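Local structure of putative ubiquinone biosynthesis protein (Nostoc punctiforme, 3MSQ) at residues 14-26 with 160-172. The protein belongs to the Coq4 family and probably takes part in the biosynthesis of coenzyme Q (ubiquinone), though its exact role is not established. Residues are numbered along the deposited sequence; the frame is centred on the assembly and turned at random.
Sequences LLAYIQFLASSAQ and MLLSFGMVMISLY
Tyr-17, Phe-20 and Leu-21 of helix 11-23 pack against Phe-164 and its neighbours on helix 156-172 in an apolar helix pair; the axes of 14-23 and 160-172 cross at -36°. Tyr-17 is a knob in a hole formed by Met-160, Ser-163, Phe-164 and Val-167. Its CG is anti to the backbone N (chi1 178°), which directs the ring at the other helix. The SE atom of selenomethionine Met-160 lies obliquely 4.8 Å from the centroid of that ring, a Met-aromatic contact. Phe-164 is held on both faces. CE2 of Phe-20 sits 3.4 Å above the centre of one face, with the ring planes at 43°. CG of Met-168, from its own helix, covers the opposite face near the rim. Ser-24 CB meets the rim of the Phe-164 ring, level with its plane. OG of Ser-24 turns back to donate to Phe-20 O at 2.6 Å. Leu-21 CD2 meets Met-168 CE at 3.5 Å. Further along, Ala-25 CB touches Tyr-172 OH, which is hydrogen-bonded to Asp-11 OD1 of the second subunit. Tyr-17 OH is hydrogen-bonded to Tyr-17 OH of that subunit, so the pair borders a subunit interface. Within the chain, Phe-39 of helix 32-42 stacks on Phe-20, while helices 139-152 and 177-192 pack against helix 156-172.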
ATOM      1  N   LEU A  14      -3.121  -9.123  -3.201  1.00 48.35           N
ATOM      2  CA  LEU A  14      -2.753  -7.728  -3.490  1.00 47.51           C
ATOM      3  C   LEU A  14      -2.101  -7.067  -2.266  1.00 52.84           C
ATOM      4  O   LEU A  14      -1.114  -6.339  -2.417  1.00 55.60           O
ATOM      5  CB  LEU A  14      -3.966  -6.899  -3.966  1.00 47.14           C
ATOM      6  CG  LEU A  14      -3.674  -5.447  -4.374  1.00 49.34           C
ATOM      7  CD1 LEU A  14      -2.590  -5.378  -5.391  1.00 47.68           C
ATOM      8  CD2 LEU A  14      -4.926  -4.723  -4.829  1.00 49.02           C
ATOM      9  N   LEU A  15      -2.631  -7.338  -1.069  1.00 47.33           N
ATOM     10  CA  LEU A  15      -2.080  -6.825   0.178  1.00 47.52           C
ATOM     11  C   LEU A  15      -0.666  -7.350   0.392  1.00 54.34           C
ATOM     12  O   LEU A  15       0.211  -6.594   0.824  1.00 54.02           O
ATOM     13  CB  LEU A  15      -2.988  -7.175   1.374  1.00 47.39           C
ATOM     14  CG  LEU A  15      -4.278  -6.329   1.494  1.00 51.32           C
ATOM     15  CD1 LEU A  15      -5.257  -6.954   2.436  1.00 51.33           C
ATOM     16  CD2 LEU A  15      -3.980  -4.896   1.937  1.00 53.02           C
ATOM     17  N   ALA A  16      -0.428  -8.626   0.026  1.00 52.00           N
ATOM     18  CA  ALA A  16       0.876  -9.287   0.138  1.00 50.85           C
ATOM     19  C   ALA A  16       1.914  -8.658  -0.806  1.00 55.54           C
ATOM     20  O   ALA A  16       3.094  -8.542  -0.440  1.00 56.07           O
ATOM     21  CB  ALA A  16       0.728 -10.760  -0.151  1.00 50.10           C
ATOM     22  N   TYR A  17       1.464  -8.259  -2.018  1.00 49.74           N
ATOM     23  CA  TYR A  17       2.292  -7.644  -3.048  1.00 47.70           C
ATOM     24  C   TYR A  17       2.667  -6.233  -2.607  1.00 52.96           C
ATOM     25  O   TYR A  17       3.834  -5.842  -2.730  1.00 53.39           O
ATOM     26  CB  TYR A  17       1.547  -7.674  -4.395  1.00 47.41           C
ATOM     27  CG  TYR A  17       2.260  -7.019  -5.555  1.00 49.43           C
ATOM     28  CD1 TYR A  17       3.460  -7.531  -6.044  1.00 51.30           C
ATOM     29  CD2 TYR A  17       1.693  -5.942  -6.226  1.00 50.65           C
ATOM     30  CE1 TYR A  17       4.110  -6.942  -7.134  1.00 51.34           C
ATOM     31  CE2 TYR A  17       2.332  -5.348  -7.314  1.00 51.60           C
ATOM     32  CZ  TYR A  17       3.544  -5.845  -7.759  1.00 58.41           C
ATOM     33  OH  TYR A  17       4.168  -5.244  -8.828  1.00 62.60           O
ATOM     34  N   ILE A  18       1.686  -5.481  -2.062  1.00 48.27           N
ATOM     35  CA  ILE A  18       1.896  -4.123  -1.535  1.00 47.96           C
ATOM     36  C   ILE A  18       2.910  -4.179  -0.368  1.00 51.95           C
ATOM     37  O   ILE A  18       3.836  -3.370  -0.318  1.00 52.22           O
ATOM     38  CB  ILE A  18       0.537  -3.468  -1.148  1.00 50.70           C
ATOM     39  CG1 ILE A  18      -0.249  -3.045  -2.422  1.00 49.81           C
ATOM     40  CG2 ILE A  18       0.731  -2.290  -0.177  1.00 50.95           C
ATOM     41  CD1 ILE A  18      -1.706  -2.703  -2.233  1.00 47.68           C
ATOM     42  N   GLN A  19       2.763  -5.186   0.516  1.00 48.99           N
ATOM     43  CA  GLN A  19       3.657  -5.451   1.646  1.00 48.29           C
ATOM     44  C   GLN A  19       5.087  -5.665   1.103  1.00 53.92           C
ATOM     45  O   GLN A  19       6.022  -4.976   1.539  1.00 54.06           O
ATOM     46  CB  GLN A  19       3.169  -6.684   2.430  1.00 47.61           C
ATOM     47  CG  GLN A  19       4.059  -7.079   3.607  1.00 48.54           C
ATOM     48  CD  GLN A  19       3.771  -8.483   4.129  1.00 87.59           C
ATOM     49  OE1 GLN A  19       2.676  -9.068   3.972  1.00 81.49           O
ATOM     50  NE2 GLN A  19       4.744  -9.046   4.822  1.00 91.09           N
ATOM     51  N   PHE A  20       5.217  -6.571   0.092  1.00 49.25           N
ATOM     52  CA  PHE A  20       6.468  -6.914  -0.551  1.00 48.77           C
ATOM     53  C   PHE A  20       7.159  -5.694  -1.192  1.00 53.88           C
ATOM     54  O   PHE A  20       8.346  -5.461  -0.933  1.00 55.02           O
ATOM     55  CB  PHE A  20       6.249  -8.052  -1.558  1.00 50.00           C
ATOM     56  CG  PHE A  20       7.523  -8.726  -2.018  1.00 51.85           C
ATOM     57  CD1 PHE A  20       8.353  -9.375  -1.115  1.00 55.39           C
ATOM     58  CD2 PHE A  20       7.891  -8.713  -3.361  1.00 54.71           C
ATOM     59  CE1 PHE A  20       9.554  -9.955  -1.539  1.00 56.84           C
ATOM     60  CE2 PHE A  20       9.073  -9.339  -3.791  1.00 57.55           C
ATOM     61  CZ  PHE A  20       9.909  -9.929  -2.876  1.00 55.61           C
ATOM     62  N   LEU A  21       6.413  -4.898  -1.983  1.00 48.78           N
ATOM     63  CA  LEU A  21       6.963  -3.709  -2.623  1.00 48.39           C
ATOM     64  C   LEU A  21       7.505  -2.745  -1.578  1.00 54.19           C
ATOM     65  O   LEU A  21       8.649  -2.280  -1.698  1.00 53.82           O
ATOM     66  CB  LEU A  21       5.890  -2.989  -3.468  1.00 47.84           C
ATOM     67  CG  LEU A  21       5.298  -3.706  -4.680  1.00 49.56           C
ATOM     68  CD1 LEU A  21       3.973  -3.102  -5.035  1.00 49.61           C
ATOM     69  CD2 LEU A  21       6.215  -3.670  -5.871  1.00 46.10           C
ATOM     70  N   ALA A  22       6.678  -2.452  -0.549  1.00 51.80           N
ATOM     71  CA  ALA A  22       6.993  -1.499   0.508  1.00 53.03           C
ATOM     72  C   ALA A  22       8.154  -1.907   1.393  1.00 60.29           C
ATOM     73  O   ALA A  22       8.932  -1.035   1.773  1.00 61.80           O
ATOM     74  CB  ALA A  22       5.753  -1.195   1.334  1.00 54.14           C
ATOM     75  N   SER A  23       8.283  -3.215   1.726  1.00 58.56           N
ATOM     76  CA  SER A  23       9.387  -3.690   2.566  1.00 60.45           C
ATOM     77  C   SER A  23      10.683  -3.607   1.788  1.00 68.58           C
ATOM     78  O   SER A  23      11.709  -3.171   2.334  1.00 71.60           O
ATOM     79  CB  SER A  23       9.143  -5.105   3.082  1.00 63.25           C
ATOM     80  OG  SER A  23       8.950  -6.037   2.035  1.00 72.40           O
ATOM     81  N   SER A  24      10.601  -3.899   0.474  1.00 64.62           N
ATOM     82  CA  SER A  24      11.718  -3.852  -0.468  1.00 64.99           C
ATOM     83  C   SER A  24      12.198  -2.440  -0.799  1.00 71.96           C
ATOM     84  O   SER A  24      13.098  -2.297  -1.617  1.00 73.47           O
ATOM     85  CB  SER A  24      11.365  -4.600  -1.746  1.00 67.28           C
ATOM     86  OG  SER A  24      10.881  -5.904  -1.457  1.00 77.04           O
ATOM     87  N   ALA A  25      11.603  -1.409  -0.187  1.00 69.04           N
ATOM     88  CA  ALA A  25      12.005  -0.020  -0.361  1.00 70.04           C
ATOM     89  C   ALA A  25      12.714   0.532   0.892  1.00 78.70           C
ATOM     90  O   ALA A  25      12.854   1.753   1.030  1.00 80.42           O
ATOM     91  CB  ALA A  25      10.795   0.831  -0.697  1.00 70.66           C
ATOM     92  N   GLN A  26      13.187  -0.349   1.798  1.00 77.34           N
ATOM     93  CA  GLN A  26      13.862   0.113   3.026  1.00 79.49           C
ATOM     94  C   GLN A  26      15.407   0.004   3.003  1.00 85.38           C
ATOM     95  O   GLN A  26      15.971  -0.962   2.483  1.00 85.13           O
ATOM     96  CB  GLN A  26      13.255  -0.553   4.284  1.00 80.87           C
ATOM     97  CG  GLN A  26      11.722  -0.436   4.418  1.00 83.96           C
ATOM     98  CD  GLN A  26      11.166   0.958   4.689  1.00 89.92           C
ATOM     99  OE1 GLN A  26      11.844   1.875   5.174  1.00 77.88           O
ATOM    100  NE2 GLN A  26       9.883   1.128   4.416  1.00 81.92           N
HETATM  101  N   MSE A 160       4.521 -12.226 -10.014  1.00 49.89           N
HETATM  102  CA  MSE A 160       4.706 -11.232  -8.958  1.00 48.55           C
HETATM  103  C   MSE A 160       6.141 -10.761  -8.946  1.00 56.43           C
HETATM  104  O   MSE A 160       6.369  -9.544  -9.000  1.00 57.95           O
HETATM  105  CB  MSE A 160       4.312 -11.788  -7.588  1.00 49.42           C
HETATM  106  CG  MSE A 160       2.827 -12.205  -7.471  1.00 53.98           C
HETATM  107 SE   MSE A 160       1.515 -10.841  -7.969  0.75 59.33          SE
HETATM  108  CE  MSE A 160       0.892 -11.610  -9.538  1.00 53.48           C
ATOM    109  N   LEU A 161       7.111 -11.724  -8.964  1.00 52.83           N
ATOM    110  CA  LEU A 161       8.543 -11.412  -8.988  1.00 52.03           C
ATOM    111  C   LEU A 161       8.979 -10.683 -10.227  1.00 55.74           C
ATOM    112  O   LEU A 161       9.890  -9.859 -10.116  1.00 57.57           O
ATOM    113  CB  LEU A 161       9.445 -12.612  -8.678  1.00 51.50           C
ATOM    114  CG  LEU A 161       9.476 -13.090  -7.213  1.00 55.07           C
ATOM    115  CD1 LEU A 161      10.290 -14.349  -7.073  1.00 54.56           C
ATOM    116  CD2 LEU A 161       9.963 -11.991  -6.250  1.00 56.91           C
ATOM    117  N   LEU A 162       8.310 -10.920 -11.390  1.00 50.45           N
ATOM    118  CA  LEU A 162       8.617 -10.189 -12.627  1.00 50.32           C
ATOM    119  C   LEU A 162       8.186  -8.749 -12.512  1.00 54.65           C
ATOM    120  O   LEU A 162       9.046  -7.886 -12.661  1.00 56.43           O
ATOM    121  CB  LEU A 162       8.009 -10.818 -13.868  1.00 50.35           C
ATOM    122  CG  LEU A 162       9.015 -11.198 -14.925  1.00 54.57           C
ATOM    123  CD1 LEU A 162       9.075 -12.677 -15.057  1.00 55.41           C
ATOM    124  CD2 LEU A 162       8.629 -10.654 -16.244  1.00 55.23           C
ATOM    125  N   SER A 163       6.887  -8.477 -12.184  1.00 50.37           N
ATOM    126  CA  SER A 163       6.311  -7.127 -11.984  1.00 50.48           C
ATOM    127  C   SER A 163       7.109  -6.335 -10.976  1.00 54.32           C
ATOM    128  O   SER A 163       7.502  -5.207 -11.258  1.00 55.17           O
ATOM    129  CB  SER A 163       4.873  -7.211 -11.500  1.00 53.14           C
ATOM    130  OG  SER A 163       4.070  -7.798 -12.506  1.00 65.66           O
ATOM    131  N   PHE A 164       7.392  -6.959  -9.820  1.00 49.70           N
ATOM    132  CA  PHE A 164       8.188  -6.408  -8.724  1.00 49.17           C
ATOM    133  C   PHE A 164       9.537  -5.937  -9.258  1.00 51.71           C
ATOM    134  O   PHE A 164       9.897  -4.770  -9.058  1.00 49.89           O
ATOM    135  CB  PHE A 164       8.369  -7.474  -7.625  1.00 50.46           C
ATOM    136  CG  PHE A 164       9.381  -7.111  -6.571  1.00 52.28           C
ATOM    137  CD1 PHE A 164       9.031  -6.299  -5.499  1.00 55.74           C
ATOM    138  CD2 PHE A 164      10.701  -7.544  -6.673  1.00 54.15           C
ATOM    139  CE1 PHE A 164       9.978  -5.947  -4.533  1.00 57.26           C
ATOM    140  CE2 PHE A 164      11.653  -7.180  -5.712  1.00 57.44           C
ATOM    141  CZ  PHE A 164      11.287  -6.381  -4.655  1.00 56.28           C
ATOM    142  N   GLY A 165      10.227  -6.859  -9.947  1.00 49.09           N
ATOM    143  CA  GLY A 165      11.516  -6.649 -10.597  1.00 49.45           C
ATOM    144  C   GLY A 165      11.515  -5.390 -11.433  1.00 53.29           C
ATOM    145  O   GLY A 165      12.224  -4.432 -11.108  1.00 54.50           O
HETATM  146  N   MSE A 166      10.618  -5.344 -12.426  1.00 48.21           N
HETATM  147  CA  MSE A 166      10.441  -4.213 -13.340  1.00 48.65           C
HETATM  148  C   MSE A 166      10.201  -2.877 -12.635  1.00 52.06           C
HETATM  149  O   MSE A 166      10.859  -1.896 -12.976  1.00 53.32           O
HETATM  150  CB  MSE A 166       9.294  -4.505 -14.305  1.00 51.10           C
HETATM  151  CG  MSE A 166       9.730  -5.188 -15.603  1.00 57.71           C
HETATM  152 SE   MSE A 166       8.171  -5.767 -16.598  0.75 63.38          SE
HETATM  153  CE  MSE A 166       7.807  -7.244 -15.658  1.00 58.26           C
ATOM    154  N   VAL A 167       9.291  -2.853 -11.637  1.00 46.32           N
ATOM    155  CA  VAL A 167       8.908  -1.690 -10.835  1.00 45.07           C
ATOM    156  C   VAL A 167      10.083  -1.182  -9.958  1.00 48.62           C
ATOM    157  O   VAL A 167      10.347   0.018  -9.925  1.00 48.57           O
ATOM    158  CB  VAL A 167       7.648  -2.027  -9.986  1.00 47.80           C
ATOM    159  CG1 VAL A 167       7.338  -0.933  -8.968  1.00 48.59           C
ATOM    160  CG2 VAL A 167       6.444  -2.251 -10.876  1.00 46.70           C
HETATM  161  N   MSE A 168      10.756  -2.091  -9.227  1.00 44.17           N
HETATM  162  CA  MSE A 168      11.845  -1.720  -8.323  1.00 43.74           C
HETATM  163  C   MSE A 168      13.084  -1.195  -9.038  1.00 50.29           C
HETATM  164  O   MSE A 168      13.717  -0.254  -8.542  1.00 50.60           O
HETATM  165  CB  MSE A 168      12.171  -2.860  -7.362  1.00 45.15           C
HETATM  166  CG  MSE A 168      11.015  -3.193  -6.390  1.00 50.94           C
HETATM  167 SE   MSE A 168      10.507  -1.732  -5.185  0.75 58.77          SE
HETATM  168  CE  MSE A 168       8.873  -1.454  -5.796  1.00 53.47           C
ATOM    169  N   ILE A 169      13.415  -1.773 -10.217  1.00 46.66           N
ATOM    170  CA  ILE A 169      14.541  -1.312 -11.017  1.00 46.75           C
ATOM    171  C   ILE A 169      14.201   0.044 -11.652  1.00 52.86           C
ATOM    172  O   ILE A 169      14.963   0.983 -11.469  1.00 54.98           O
ATOM    173  CB  ILE A 169      15.046  -2.368 -12.034  1.00 49.42           C
ATOM    174  CG1 ILE A 169      15.443  -3.734 -11.359  1.00 48.67           C
ATOM    175  CG2 ILE A 169      16.143  -1.812 -12.989  1.00 50.70           C
ATOM    176  CD1 ILE A 169      16.385  -3.710 -10.211  1.00 55.21           C
ATOM    177  N   SER A 170      13.052   0.179 -12.344  1.00 48.44           N
ATOM    178  CA  SER A 170      12.671   1.471 -12.935  1.00 47.70           C
ATOM    179  C   SER A 170      12.509   2.585 -11.906  1.00 51.23           C
ATOM    180  O   SER A 170      12.925   3.718 -12.189  1.00 54.94           O
ATOM    181  CB  SER A 170      11.449   1.350 -13.832  1.00 48.92           C
ATOM    182  OG  SER A 170      10.405   0.683 -13.161  1.00 54.30           O
ATOM    183  N   LEU A 171      11.993   2.277 -10.698  1.00 43.41           N
ATOM    184  CA  LEU A 171      11.864   3.293  -9.644  1.00 43.29           C
ATOM    185  C   LEU A 171      13.179   3.666  -8.973  1.00 49.19           C
ATOM    186  O   LEU A 171      13.517   4.847  -8.929  1.00 50.38           O
ATOM    187  CB  LEU A 171      10.832   2.925  -8.579  1.00 42.47           C
ATOM    188  CG  LEU A 171       9.378   3.074  -8.976  1.00 46.43           C
ATOM    189  CD1 LEU A 171       8.471   2.392  -7.982  1.00 46.99           C
ATOM    190  CD2 LEU A 171       9.002   4.520  -9.128  1.00 46.96           C
ATOM    191  N   TYR A 172      13.929   2.664  -8.478  1.00 45.64           N
ATOM    192  CA  TYR A 172      15.158   2.864  -7.712  1.00 46.75           C
ATOM    193  C   TYR A 172      16.506   2.799  -8.407  1.00 55.12           C
ATOM    194  O   TYR A 172      17.449   3.416  -7.918  1.00 60.23           O
ATOM    195  CB  TYR A 172      15.129   2.061  -6.417  1.00 47.23           C
ATOM    196  CG  TYR A 172      13.925   2.392  -5.557  1.00 47.42           C
ATOM    197  CD1 TYR A 172      13.924   3.506  -4.725  1.00 49.36           C
ATOM    198  CD2 TYR A 172      12.766   1.622  -5.620  1.00 46.58           C
ATOM    199  CE1 TYR A 172      12.811   3.837  -3.959  1.00 49.42           C
ATOM    200  CE2 TYR A 172      11.641   1.947  -4.867  1.00 47.36           C
ATOM    201  CZ  TYR A 172      11.673   3.046  -4.022  1.00 57.71           C
ATOM    202  OH  TYR A 172      10.571   3.345  -3.249  1.00 59.95           O
TER